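Local coordinates for protein NAD-dependent epimerase/dehydratase (Veillonella parvula DSM 2008, PDB 3R6D) that is a putative NAD-dependent epimerase or dehydratase of the Rossmann superfamily that probably binds a nicotinamide adenine dinucleotide cofactor, at residues 12-17 against 41-46; 39-42 against 48-51; 46-49 against 53-56; 55-60 against 68-73. All coordinates share one frame; numbering follows the deposited sequence.

Interaction 1: 12-17 against 41-46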
loop_
_atom_site.group_PDB
_atom_site.type_symbol
_atom_site.label_atom_id
_atom_site.label_comp_id
_atom_site.label_asym_id
_atom_site.label_seq_id
_atom_site.Cartn_x
_atom_site.Cartn_y
_atom_site.Cartn_z
ATOM N N GLY A 12 0.526 -8.361 3.650
ATOM C CA GLY A 12 1.766 -8.207 2.880
ATOM C C GLY A 12 2.877 -7.648 3.756
ATOM O O GLY A 12 3.737 -6.910 3.283
ATOM N N ALA A 13 2.888 -8.023 5.035
ATOM C CA ALA A 13 3.761 -7.395 6.020
ATOM C C ALA A 13 5.238 -7.525 5.749
ATOM O O ALA A 13 6.029 -6.724 6.258
ATOM C CB ALA A 13 3.450 -7.939 7.410
ATOM N N ALA A 14 5.647 -8.562 4.999
ATOM C CA ALA A 14 7.080 -8.726 4.730
ATOM C C ALA A 14 7.603 -7.868 3.553
ATOM O O ALA A 14 8.812 -7.794 3.328
ATOM C CB ALA A 14 7.406 -10.198 4.505
ATOM N N GLY A 15 6.702 -7.205 2.824
ATOM C CA GLY A 15 7.155 -6.366 1.734
ATOM C C GLY A 15 7.947 -5.160 2.220
ATOM O O GLY A 15 7.848 -4.766 3.395
ATOM N N GLN A 16 8.766 -4.586 1.345
ATOM C CA GLN A 16 9.664 -3.521 1.760
ATOM C C GLN A 16 8.954 -2.289 2.267
ATOM O O GLN A 16 9.327 -1.761 3.318
ATOM C CB GLN A 16 10.623 -3.145 0.633
ATOM C CG GLN A 16 11.744 -4.161 0.348
ATOM C CD GLN A 16 12.787 -3.575 -0.589
ATOM O OE1 GLN A 16 13.503 -2.670 -0.206
ATOM N NE2 GLN A 16 12.855 -4.068 -1.828
ATOM N N ILE A 17 7.985 -1.760 1.498
ATOM C CA ILE A 17 7.225 -0.632 2.010
ATOM C C ILE A 17 6.507 -0.995 3.307
ATOM O O ILE A 17 6.519 -0.198 4.251
ATOM C CB ILE A 17 6.235 -0.108 0.978
ATOM C CG1 ILE A 17 7.011 0.636 -0.111
ATOM C CG2 ILE A 17 5.153 0.795 1.614
ATOM C CD1 ILE A 17 6.133 1.028 -1.310
ATOM N N LYS A 41 8.075 -14.288 11.547
ATOM C CA LYS A 41 9.048 -14.130 12.631
ATOM C C LYS A 41 10.491 -14.304 12.143
ATOM O O LYS A 41 11.426 -13.941 12.869
ATOM C CB LYS A 41 8.751 -15.069 13.802
ATOM C CG LYS A 41 7.371 -14.853 14.433
ATOM C CD LYS A 41 7.139 -15.864 15.567
ATOM C CE LYS A 41 5.827 -15.656 16.272
ATOM N NZ LYS A 41 5.823 -16.412 17.564
ATOM N N THR A 42 10.698 -14.839 10.931
ATOM C CA THR A 42 12.025 -14.865 10.352
ATOM C C THR A 42 12.194 -13.851 9.223
ATOM O O THR A 42 13.301 -13.398 8.990
ATOM C CB THR A 42 12.430 -16.280 9.866
ATOM O OG1 THR A 42 11.694 -16.585 8.671
ATOM C CG2 THR A 42 12.194 -17.333 10.986
ATOM N N ARG A 43 11.125 -13.503 8.513
ATOM C CA ARG A 43 11.248 -12.631 7.347
ATOM C C ARG A 43 11.293 -11.140 7.708
ATOM O O ARG A 43 11.600 -10.293 6.858
ATOM C CB ARG A 43 10.051 -12.881 6.419
ATOM C CG ARG A 43 10.108 -14.279 5.815
ATOM C CD ARG A 43 8.809 -14.607 5.112
ATOM N NE ARG A 43 8.599 -13.805 3.929
ATOM C CZ ARG A 43 7.417 -13.666 3.337
ATOM N NH1 ARG A 43 6.333 -14.204 3.877
ATOM N NH2 ARG A 43 7.316 -12.977 2.199
ATOM N N ILE A 44 10.914 -10.804 8.934
ATOM C CA ILE A 44 10.869 -9.417 9.387
ATOM C C ILE A 44 11.904 -9.325 10.517
ATOM O O ILE A 44 12.013 -10.250 11.313
ATOM C CB ILE A 44 9.420 -9.070 9.805
ATOM C CG1 ILE A 44 8.479 -9.135 8.563
ATOM C CG2 ILE A 44 9.329 -7.700 10.411
ATOM C CD1 ILE A 44 7.025 -8.822 8.865
ATOM N N PRO A 45 12.654 -8.208 10.602
ATOM C CA PRO A 45 13.749 -8.178 11.560
ATOM C C PRO A 45 13.292 -8.106 13.001
ATOM O O PRO A 45 12.176 -7.671 13.303
ATOM C CB PRO A 45 14.549 -6.931 11.151
ATOM C CG PRO A 45 13.609 -6.104 10.478
ATOM C CD PRO A 45 12.654 -7.008 9.750
ATOM N N PRO A 46 14.177 -8.493 13.922
ATOM C CA PRO A 46 13.801 -8.600 15.320
ATOM C C PRO A 46 13.465 -7.255 15.988
ATOM O O PRO A 46 12.663 -7.254 16.914
ATOM C CB PRO A 46 15.033 -9.267 15.962
ATOM C CG PRO A 46 16.192 -8.944 15.039
ATOM C CD PRO A 46 15.565 -8.972 13.672
#
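Ile44 and Arg43, at the end of helix 40-43, meet Ala13 and Ala14 in the turn that leaves strand 8-11. Followed outward from CB, the Ile44 side chain sends CG1 to the side opposite its own carbonyl carbon (chi1 -65°), and CG1 comes to 4.1 Å from Ala14 CA. The extended second torsion (chi2 180°) then carries CD1 on to Ala13. There the methyl rests 3.5 Å from Ala13 O and 4.0 Å from Ala13 CB, touching backbone and side chain of one residue together. An alanine in place of Ile44, lacking CG1 and CD1, would probably open a gap beside the Ala13 carbonyl and methyl and leave Ala14 CA less covered. Arg43 adds a different kind of contact. Its guanidinium turns one face to Ala14 CB, which stands 3.5 Å above the plane and off-centre toward the rim, with Arg43 NH2 as its closest atom at 3.6 Å. The charged end is held in place through NH1, which is hydrogen-bonded to Arg38 O, while the methyl simply lies against the flat group. Behind the contact, Ala13 and Ile44 both touch Leu35 of strand 33-37, which joins the turn and the end of helix 40-43 to the sheet. The turn is of type I, closed by a hydrogen bond from Gly15 N to Gly12 O of 3.0 Å. With Gly12 and Gly15, it belongs to the glycine-rich loop between strand 8-11 and helix 22-28, consistent with the loop that takes the dinucleotide phosphates in Rossmann-fold relatives.

Interaction 2: 39-42 against 48-51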
loop_
_atom_site.group_PDB
_atom_site.type_symbol
_atom_site.label_atom_id
_atom_site.label_comp_id
_atom_site.label_asym_id
_atom_site.label_seq_id
_atom_site.Cartn_x
_atom_site.Cartn_y
_atom_site.Cartn_z
ATOM N N GLN A 39 5.664 -17.150 7.955
ATOM C CA GLN A 39 7.056 -17.094 8.471
ATOM C C GLN A 39 7.502 -15.673 8.774
ATOM O O GLN A 39 8.660 -15.340 8.598
ATOM C CB GLN A 39 8.067 -17.796 7.538
ATOM C CG GLN A 39 7.829 -19.305 7.508
ATOM C CD GLN A 39 8.019 -19.910 8.895
ATOM O OE1 GLN A 39 9.032 -19.634 9.577
ATOM N NE2 GLN A 39 7.096 -20.767 9.302
ATOM N N LEU A 40 6.593 -14.854 9.282
ATOM C CA LEU A 40 6.953 -13.455 9.519
ATOM C C LEU A 40 7.993 -13.331 10.623
ATOM O O LEU A 40 8.741 -12.344 10.647
ATOM C CB LEU A 40 5.738 -12.608 9.872
ATOM C CG LEU A 40 4.723 -12.452 8.739
ATOM C CD1 LEU A 40 3.716 -11.405 9.173
ATOM C CD2 LEU A 40 5.376 -12.071 7.442
ATOM N N LYS A 41 8.075 -14.288 11.547
ATOM C CA LYS A 41 9.048 -14.130 12.631
ATOM C C LYS A 41 10.491 -14.304 12.143
ATOM O O LYS A 41 11.426 -13.941 12.869
ATOM C CB LYS A 41 8.751 -15.069 13.802
ATOM C CG LYS A 41 7.371 -14.853 14.433
ATOM C CD LYS A 41 7.139 -15.864 15.567
ATOM C CE LYS A 41 5.827 -15.656 16.272
ATOM N NZ LYS A 41 5.823 -16.412 17.564
ATOM N N THR A 42 10.698 -14.839 10.931
ATOM C CA THR A 42 12.025 -14.865 10.352
ATOM C C THR A 42 12.194 -13.851 9.223
ATOM O O THR A 42 13.301 -13.398 8.990
ATOM C CB THR A 42 12.430 -16.280 9.866
ATOM O OG1 THR A 42 11.694 -16.585 8.671
ATOM C CG2 THR A 42 12.194 -17.333 10.986
ATOM N N ILE A 48 11.554 -5.171 14.896
ATOM C CA ILE A 48 10.108 -5.108 14.704
ATOM C C ILE A 48 9.402 -6.250 15.473
ATOM O O ILE A 48 8.488 -6.001 16.273
ATOM C CB ILE A 48 9.791 -5.161 13.193
ATOM C CG1 ILE A 48 10.315 -3.894 12.488
ATOM C CG2 ILE A 48 8.277 -5.319 12.964
ATOM C CD1 ILE A 48 10.012 -3.787 11.006
ATOM N N ILE A 49 9.787 -7.496 15.190
ATOM C CA ILE A 49 9.075 -8.654 15.712
ATOM C C ILE A 49 9.109 -8.676 17.243
ATOM O O ILE A 49 8.141 -9.142 17.873
ATOM C CB ILE A 49 9.614 -9.971 15.050
ATOM C CG1 ILE A 49 9.290 -9.981 13.528
ATOM C CG2 ILE A 49 9.147 -11.246 15.810
ATOM C CD1 ILE A 49 7.814 -10.053 13.167
ATOM N N ASP A 50 10.205 -8.211 17.863
ATOM C CA ASP A 50 10.345 -8.234 19.315
ATOM C C ASP A 50 9.617 -7.070 19.990
ATOM O O ASP A 50 9.602 -7.000 21.220
ATOM C CB ASP A 50 11.823 -8.179 19.739
ATOM C CG ASP A 50 12.633 -9.401 19.323
ATOM O OD1 ASP A 50 12.104 -10.383 18.717
ATOM O OD2 ASP A 50 13.867 -9.346 19.590
ATOM N N HIS A 51 9.025 -6.154 19.226
ATOM C CA HIS A 51 8.445 -4.948 19.838
ATOM C C HIS A 51 7.085 -5.275 20.472
ATOM O O HIS A 51 6.269 -5.991 19.879
ATOM C CB HIS A 51 8.256 -3.869 18.754
ATOM C CG HIS A 51 7.979 -2.508 19.313
ATOM N ND1 HIS A 51 6.807 -2.178 19.978
ATOM C CD2 HIS A 51 8.765 -1.408 19.360
ATOM C CE1 HIS A 51 6.882 -0.917 20.380
ATOM N NE2 HIS A 51 8.056 -0.423 20.005
#
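Ile49 of helix 46-49 packs on the backbone of Leu40 and the side chain of Lys41, so that two very short helices touch with no hydrogen bond between them. Both belong to the connection between the parallel strands 33-37 and 54-58 of the Rossmann fold. Taken in sequence order, the segment 48-51 begins with Ile48, whose side chain is turned to Thr22 and Leu35; His51 N donates to Ile48 O at 3.0 Å. Ile49 follows and makes the whole contact. Its CG1 branch lies on the far side from the carbonyl carbon (chi1 -65°), which puts CG1 3.8 Å from Leu40 O, and the second torsion (chi2 -66°) folds CD1 over the same carbonyl, 3.5 Å from Leu40 O. The other branch, Ile49 CG2, reaches the aliphatic part of Lys41 at CG, 4.2 Å away, from which the rest of the lysine chain runs off to its exposed amine. At His51 the segment has already left the helix, and the imidazole ND1 is hydrogen-bonded to Arg53 N, securing the turn toward the next strand. The contact thus sets a branched side chain against main chain and methylenes. Around it, Leu40 leans on Ala13, Ala14 and Leu35, and both Leu40 and Ile49 touch Val56, which places the helix pair along strands 33-37 and 54-58.

Interaction 3: 46-49 against 53-56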
loop_
_atom_site.group_PDB
_atom_site.type_symbol
_atom_site.label_atom_id
_atom_site.label_comp_id
_atom_site.label_asym_id
_atom_site.label_seq_id
_atom_site.Cartn_x
_atom_site.Cartn_y
_atom_site.Cartn_z
ATOM N N PRO A 46 14.177 -8.493 13.922
ATOM C CA PRO A 46 13.801 -8.600 15.320
ATOM C C PRO A 46 13.465 -7.255 15.988
ATOM O O PRO A 46 12.663 -7.254 16.914
ATOM C CB PRO A 46 15.033 -9.267 15.962
ATOM C CG PRO A 46 16.192 -8.944 15.039
ATOM C CD PRO A 46 15.565 -8.972 13.672
ATOM N N GLU A 47 13.994 -6.116 15.523
ATOM C CA GLU A 47 13.625 -4.814 16.114
ATOM C C GLU A 47 12.151 -4.475 15.852
ATOM O O GLU A 47 11.559 -3.585 16.491
ATOM C CB GLU A 47 14.568 -3.673 15.650
ATOM C CG GLU A 47 14.437 -3.250 14.213
ATOM C CD GLU A 47 15.269 -4.070 13.279
ATOM O OE1 GLU A 47 15.762 -5.186 13.682
ATOM O OE2 GLU A 47 15.419 -3.610 12.134
ATOM N N ILE A 48 11.554 -5.171 14.896
ATOM C CA ILE A 48 10.108 -5.108 14.704
ATOM C C ILE A 48 9.402 -6.250 15.473
ATOM O O ILE A 48 8.488 -6.001 16.273
ATOM C CB ILE A 48 9.791 -5.161 13.193
ATOM C CG1 ILE A 48 10.315 -3.894 12.488
ATOM C CG2 ILE A 48 8.277 -5.319 12.964
ATOM C CD1 ILE A 48 10.012 -3.787 11.006
ATOM N N ILE A 49 9.787 -7.496 15.190
ATOM C CA ILE A 49 9.075 -8.654 15.712
ATOM C C ILE A 49 9.109 -8.676 17.243
ATOM O O ILE A 49 8.141 -9.142 17.873
ATOM C CB ILE A 49 9.614 -9.971 15.050
ATOM C CG1 ILE A 49 9.290 -9.981 13.528
ATOM C CG2 ILE A 49 9.147 -11.246 15.810
ATOM C CD1 ILE A 49 7.814 -10.053 13.167
ATOM N N ARG A 53 4.388 -3.658 20.742
ATOM C CA ARG A 53 3.194 -3.221 20.015
ATOM C C ARG A 53 2.971 -3.981 18.707
ATOM O O ARG A 53 2.081 -3.630 17.930
ATOM C CB ARG A 53 3.208 -1.706 19.812
ATOM C CG ARG A 53 2.722 -0.964 21.058
ATOM C CD ARG A 53 2.625 0.543 20.836
ATOM N NE ARG A 53 3.929 1.210 20.707
ATOM C CZ ARG A 53 4.395 1.911 19.668
ATOM N NH1 ARG A 53 3.707 2.052 18.514
ATOM N NH2 ARG A 53 5.596 2.473 19.783
ATOM N N VAL A 54 3.718 -5.056 18.464
ATOM C CA VAL A 54 3.591 -5.875 17.271
ATOM C C VAL A 54 3.079 -7.267 17.634
ATOM O O VAL A 54 3.631 -7.916 18.526
ATOM C CB VAL A 54 4.951 -6.006 16.544
ATOM C CG1 VAL A 54 4.863 -6.945 15.359
ATOM C CG2 VAL A 54 5.417 -4.611 16.087
ATOM N N THR A 55 2.030 -7.701 16.938
ATOM C CA THR A 55 1.457 -9.022 17.066
ATOM C C THR A 55 1.544 -9.678 15.703
ATOM O O THR A 55 1.159 -9.054 14.718
ATOM C CB THR A 55 -0.012 -8.918 17.493
ATOM O OG1 THR A 55 -0.084 -8.216 18.742
ATOM C CG2 THR A 55 -0.642 -10.291 17.624
ATOM N N VAL A 56 2.030 -10.915 15.637
ATOM C CA VAL A 56 2.081 -11.706 14.387
ATOM C C VAL A 56 0.967 -12.738 14.371
ATOM O O VAL A 56 0.798 -13.465 15.379
ATOM C CB VAL A 56 3.430 -12.474 14.241
ATOM C CG1 VAL A 56 3.396 -13.486 13.054
ATOM C CG2 VAL A 56 4.573 -11.486 14.088
HETATM O O HOH W 1 5.631 -9.900 17.216
#
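The connection between strands 33-37 and 54-58, a beta-alpha-beta crossover of the Rossmann fold, ends where Ile48 and Ile49 of helix 46-49 turn back against Val54 and Val56. The two valines lie two apart on one strand and present their side chains to the same face, where each meets one isoleucine. Val54 takes the backbone of Ile48: its CG2 is 3.4 Å and its CB 3.5 Å from Ile48 O, with CG1 somewhat farther off. This branch gets there because Val54 CG1 is anti to the backbone N (chi1 175°), leaving CG2 beside that nitrogen and facing the helix. The same Val54 methyl also comes 4.3 Å from Ile48 CG2, a looser apolar touch. One step along the face, Val56 CG2 meets Ile49 CD1 at 3.7 Å, the two side chains crossing obliquely as a methyl-to-methyl contact. No direct hydrogen bond joins the segments, but a water spans the backbones, 2.7 Å from Ile49 O and 3.1 Å from Val54 O. The result is a short apolar seam with a hydrated link at its flank, where these two carbonyls meet the water while Ile48 O lies against the Val54 side chain. Strand 54-58 runs parallel to strand 33-37, with Thr55 bonded through its backbone to Ile33 and Leu35. On the face turned to the helix, Val54 also touches Leu35 of that neighbouring strand and Leu26 of helix 22-28.

Interaction 4: 55-60 against 68-73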
loop_
_atom_site.group_PDB
_atom_site.type_symbol
_atom_site.label_atom_id
_atom_site.label_comp_id
_atom_site.label_asym_id
_atom_site.label_seq_id
_atom_site.Cartn_x
_atom_site.Cartn_y
_atom_site.Cartn_z
ATOM N N THR A 55 2.030 -7.701 16.938
ATOM C CA THR A 55 1.457 -9.022 17.066
ATOM C C THR A 55 1.544 -9.678 15.703
ATOM O O THR A 55 1.159 -9.054 14.718
ATOM C CB THR A 55 -0.012 -8.918 17.493
ATOM O OG1 THR A 55 -0.084 -8.216 18.742
ATOM C CG2 THR A 55 -0.642 -10.291 17.624
ATOM N N VAL A 56 2.030 -10.915 15.637
ATOM C CA VAL A 56 2.081 -11.706 14.387
ATOM C C VAL A 56 0.967 -12.738 14.371
ATOM O O VAL A 56 0.798 -13.465 15.379
ATOM C CB VAL A 56 3.430 -12.474 14.241
ATOM C CG1 VAL A 56 3.396 -13.486 13.054
ATOM C CG2 VAL A 56 4.573 -11.486 14.088
ATOM N N ILE A 57 0.251 -12.847 13.247
ATOM C CA ILE A 57 -0.746 -13.892 13.038
ATOM C C ILE A 57 -0.400 -14.634 11.758
ATOM O O ILE A 57 -0.239 -14.020 10.697
ATOM C CB ILE A 57 -2.180 -13.322 12.982
ATOM C CG1 ILE A 57 -2.509 -12.627 14.324
ATOM C CG2 ILE A 57 -3.191 -14.429 12.590
ATOM C CD1 ILE A 57 -3.826 -11.931 14.384
ATOM N N GLU A 58 -0.274 -15.948 11.870
ATOM C CA GLU A 58 0.067 -16.841 10.751
ATOM C C GLU A 58 -1.082 -17.047 9.797
ATOM O O GLU A 58 -2.223 -17.247 10.229
ATOM C CB GLU A 58 0.447 -18.223 11.376
ATOM C CG GLU A 58 0.775 -19.348 10.393
ATOM C CD GLU A 58 -0.422 -20.108 9.834
ATOM O OE1 GLU A 58 -1.305 -20.622 10.585
ATOM O OE2 GLU A 58 -0.448 -20.275 8.598
ATOM N N GLY A 59 -0.797 -17.002 8.496
ATOM C CA GLY A 59 -1.751 -17.412 7.497
ATOM C C GLY A 59 -1.491 -16.801 6.141
ATOM O O GLY A 59 -0.548 -16.024 5.936
ATOM N N SER A 60 -2.321 -17.225 5.197
ATOM C CA SER A 60 -2.299 -16.717 3.831
ATOM C C SER A 60 -3.655 -16.140 3.516
ATOM O O SER A 60 -4.623 -16.248 4.293
ATOM C CB SER A 60 -2.015 -17.873 2.867
ATOM O OG SER A 60 -3.234 -18.610 2.662
ATOM N N GLU A 68 -9.649 -13.359 8.802
ATOM C CA GLU A 68 -10.700 -12.714 9.601
ATOM C C GLU A 68 -10.205 -12.400 11.010
ATOM O O GLU A 68 -10.456 -11.320 11.536
ATOM C CB GLU A 68 -11.997 -13.550 9.629
ATOM C CG GLU A 68 -12.765 -13.564 8.270
ATOM C CD GLU A 68 -13.998 -14.487 8.308
ATOM O OE1 GLU A 68 -14.714 -14.506 9.346
ATOM O OE2 GLU A 68 -14.284 -15.186 7.298
ATOM N N GLN A 69 -9.520 -13.348 11.657
ATOM C CA GLN A 69 -8.962 -13.073 12.995
ATOM C C GLN A 69 -8.011 -11.873 12.962
ATOM O O GLN A 69 -8.042 -10.989 13.816
ATOM C CB GLN A 69 -8.246 -14.313 13.583
ATOM C CG GLN A 69 -7.535 -14.083 14.973
ATOM C CD GLN A 69 -6.573 -15.208 15.353
ATOM O OE1 GLN A 69 -6.856 -16.375 15.097
ATOM N NE2 GLN A 69 -5.454 -14.868 15.981
ATOM N N ALA A 70 -7.128 -11.872 11.972
ATOM C CA ALA A 70 -6.120 -10.810 11.889
ATOM C C ALA A 70 -6.681 -9.407 11.738
ATOM O O ALA A 70 -6.070 -8.452 12.237
ATOM C CB ALA A 70 -5.132 -11.091 10.763
ATOM N N VAL A 71 -7.821 -9.299 11.046
ATOM C CA VAL A 71 -8.439 -7.997 10.834
ATOM C C VAL A 71 -9.497 -7.631 11.863
ATOM O O VAL A 71 -10.009 -6.515 11.836
ATOM C CB VAL A 71 -8.989 -7.814 9.399
ATOM C CG1 VAL A 71 -7.855 -8.021 8.411
ATOM C CG2 VAL A 71 -10.183 -8.731 9.131
ATOM N N THR A 72 -9.840 -8.557 12.756
ATOM C CA THR A 72 -10.873 -8.281 13.755
ATOM C C THR A 72 -10.438 -7.088 14.595
ATOM O O THR A 72 -9.323 -7.041 15.087
ATOM C CB THR A 72 -11.120 -9.526 14.634
ATOM O OG1 THR A 72 -11.812 -10.507 13.845
ATOM C CG2 THR A 72 -11.965 -9.194 15.879
ATOM N N ASN A 73 -11.327 -6.112 14.749
ATOM C CA ASN A 73 -11.010 -4.889 15.476
ATOM C C ASN A 73 -9.837 -3.993 14.949
ATOM O O ASN A 73 -9.469 -3.009 15.641
ATOM C CB ASN A 73 -10.853 -5.170 16.978
ATOM C CG ASN A 73 -12.078 -5.843 17.589
ATOM O OD1 ASN A 73 -13.223 -5.460 17.331
ATOM N ND2 ASN A 73 -11.833 -6.840 18.415
#
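Ile57 of strand 54-58 meets Gln69 and Ala70 of the short, weakly bonded helix about 68-71, a strand-to-helix contact in the Rossmann fold that joins the sheet to the connection toward strand 76-79. The apolar part is carried by Ile57 CD1. Since CG1 is anti to the carbonyl carbon (chi1 -61°) and the chain then runs straight, this methyl projects onto the helix, 3.6 Å from Ala70 CA and 3.9 Å from Ala70 CB. Ile57 and Ala70 also touch Tyr36, which closes the apolar cluster from strand 33-37. A serine in place of Ile57 would probably leave Ala70 CA and the Gln69 amide without the CD1 methyl and open a gap between strand and helix. Hydrogen bonds hold the two partners to other parts of the fold and not to each other: Ile57 pairs through its backbone with Leu35 and Gly37, and Ala70 O is bonded to Thr9 OG1. The third kind of contact sets an amide against hydrocarbon. The extended Gln69 chain reaches across the isoleucine, and its NE2 settles 3.7 Å from Ile57 CD1 and 4.1 Å from both CG1 and CG2.

In the fold
Interactions 1, 2 and 3 form one continuous cluster, with neighbouring centres about 7 Å (1 and 2) and 5 Å (2 and 3) apart. Interaction 1 joins the others through Ile44 O, 3.5 Å from Ile49 CG1, and through Ala13 CB, 3.9 Å from Leu40 CD1. Leu40 CB in turn reaches Val56 CG1 at 4.0 Å. The centre of interaction 4 lies farther off, about 14 to 15 Å from the others, though Val56 links its strand to the cluster, and Ile57 faces the opposite side of the sheet from Val54 and Val56. Of the four, interaction 1 contains the glycine-bearing turn and so probably lies closest to a dinucleotide site.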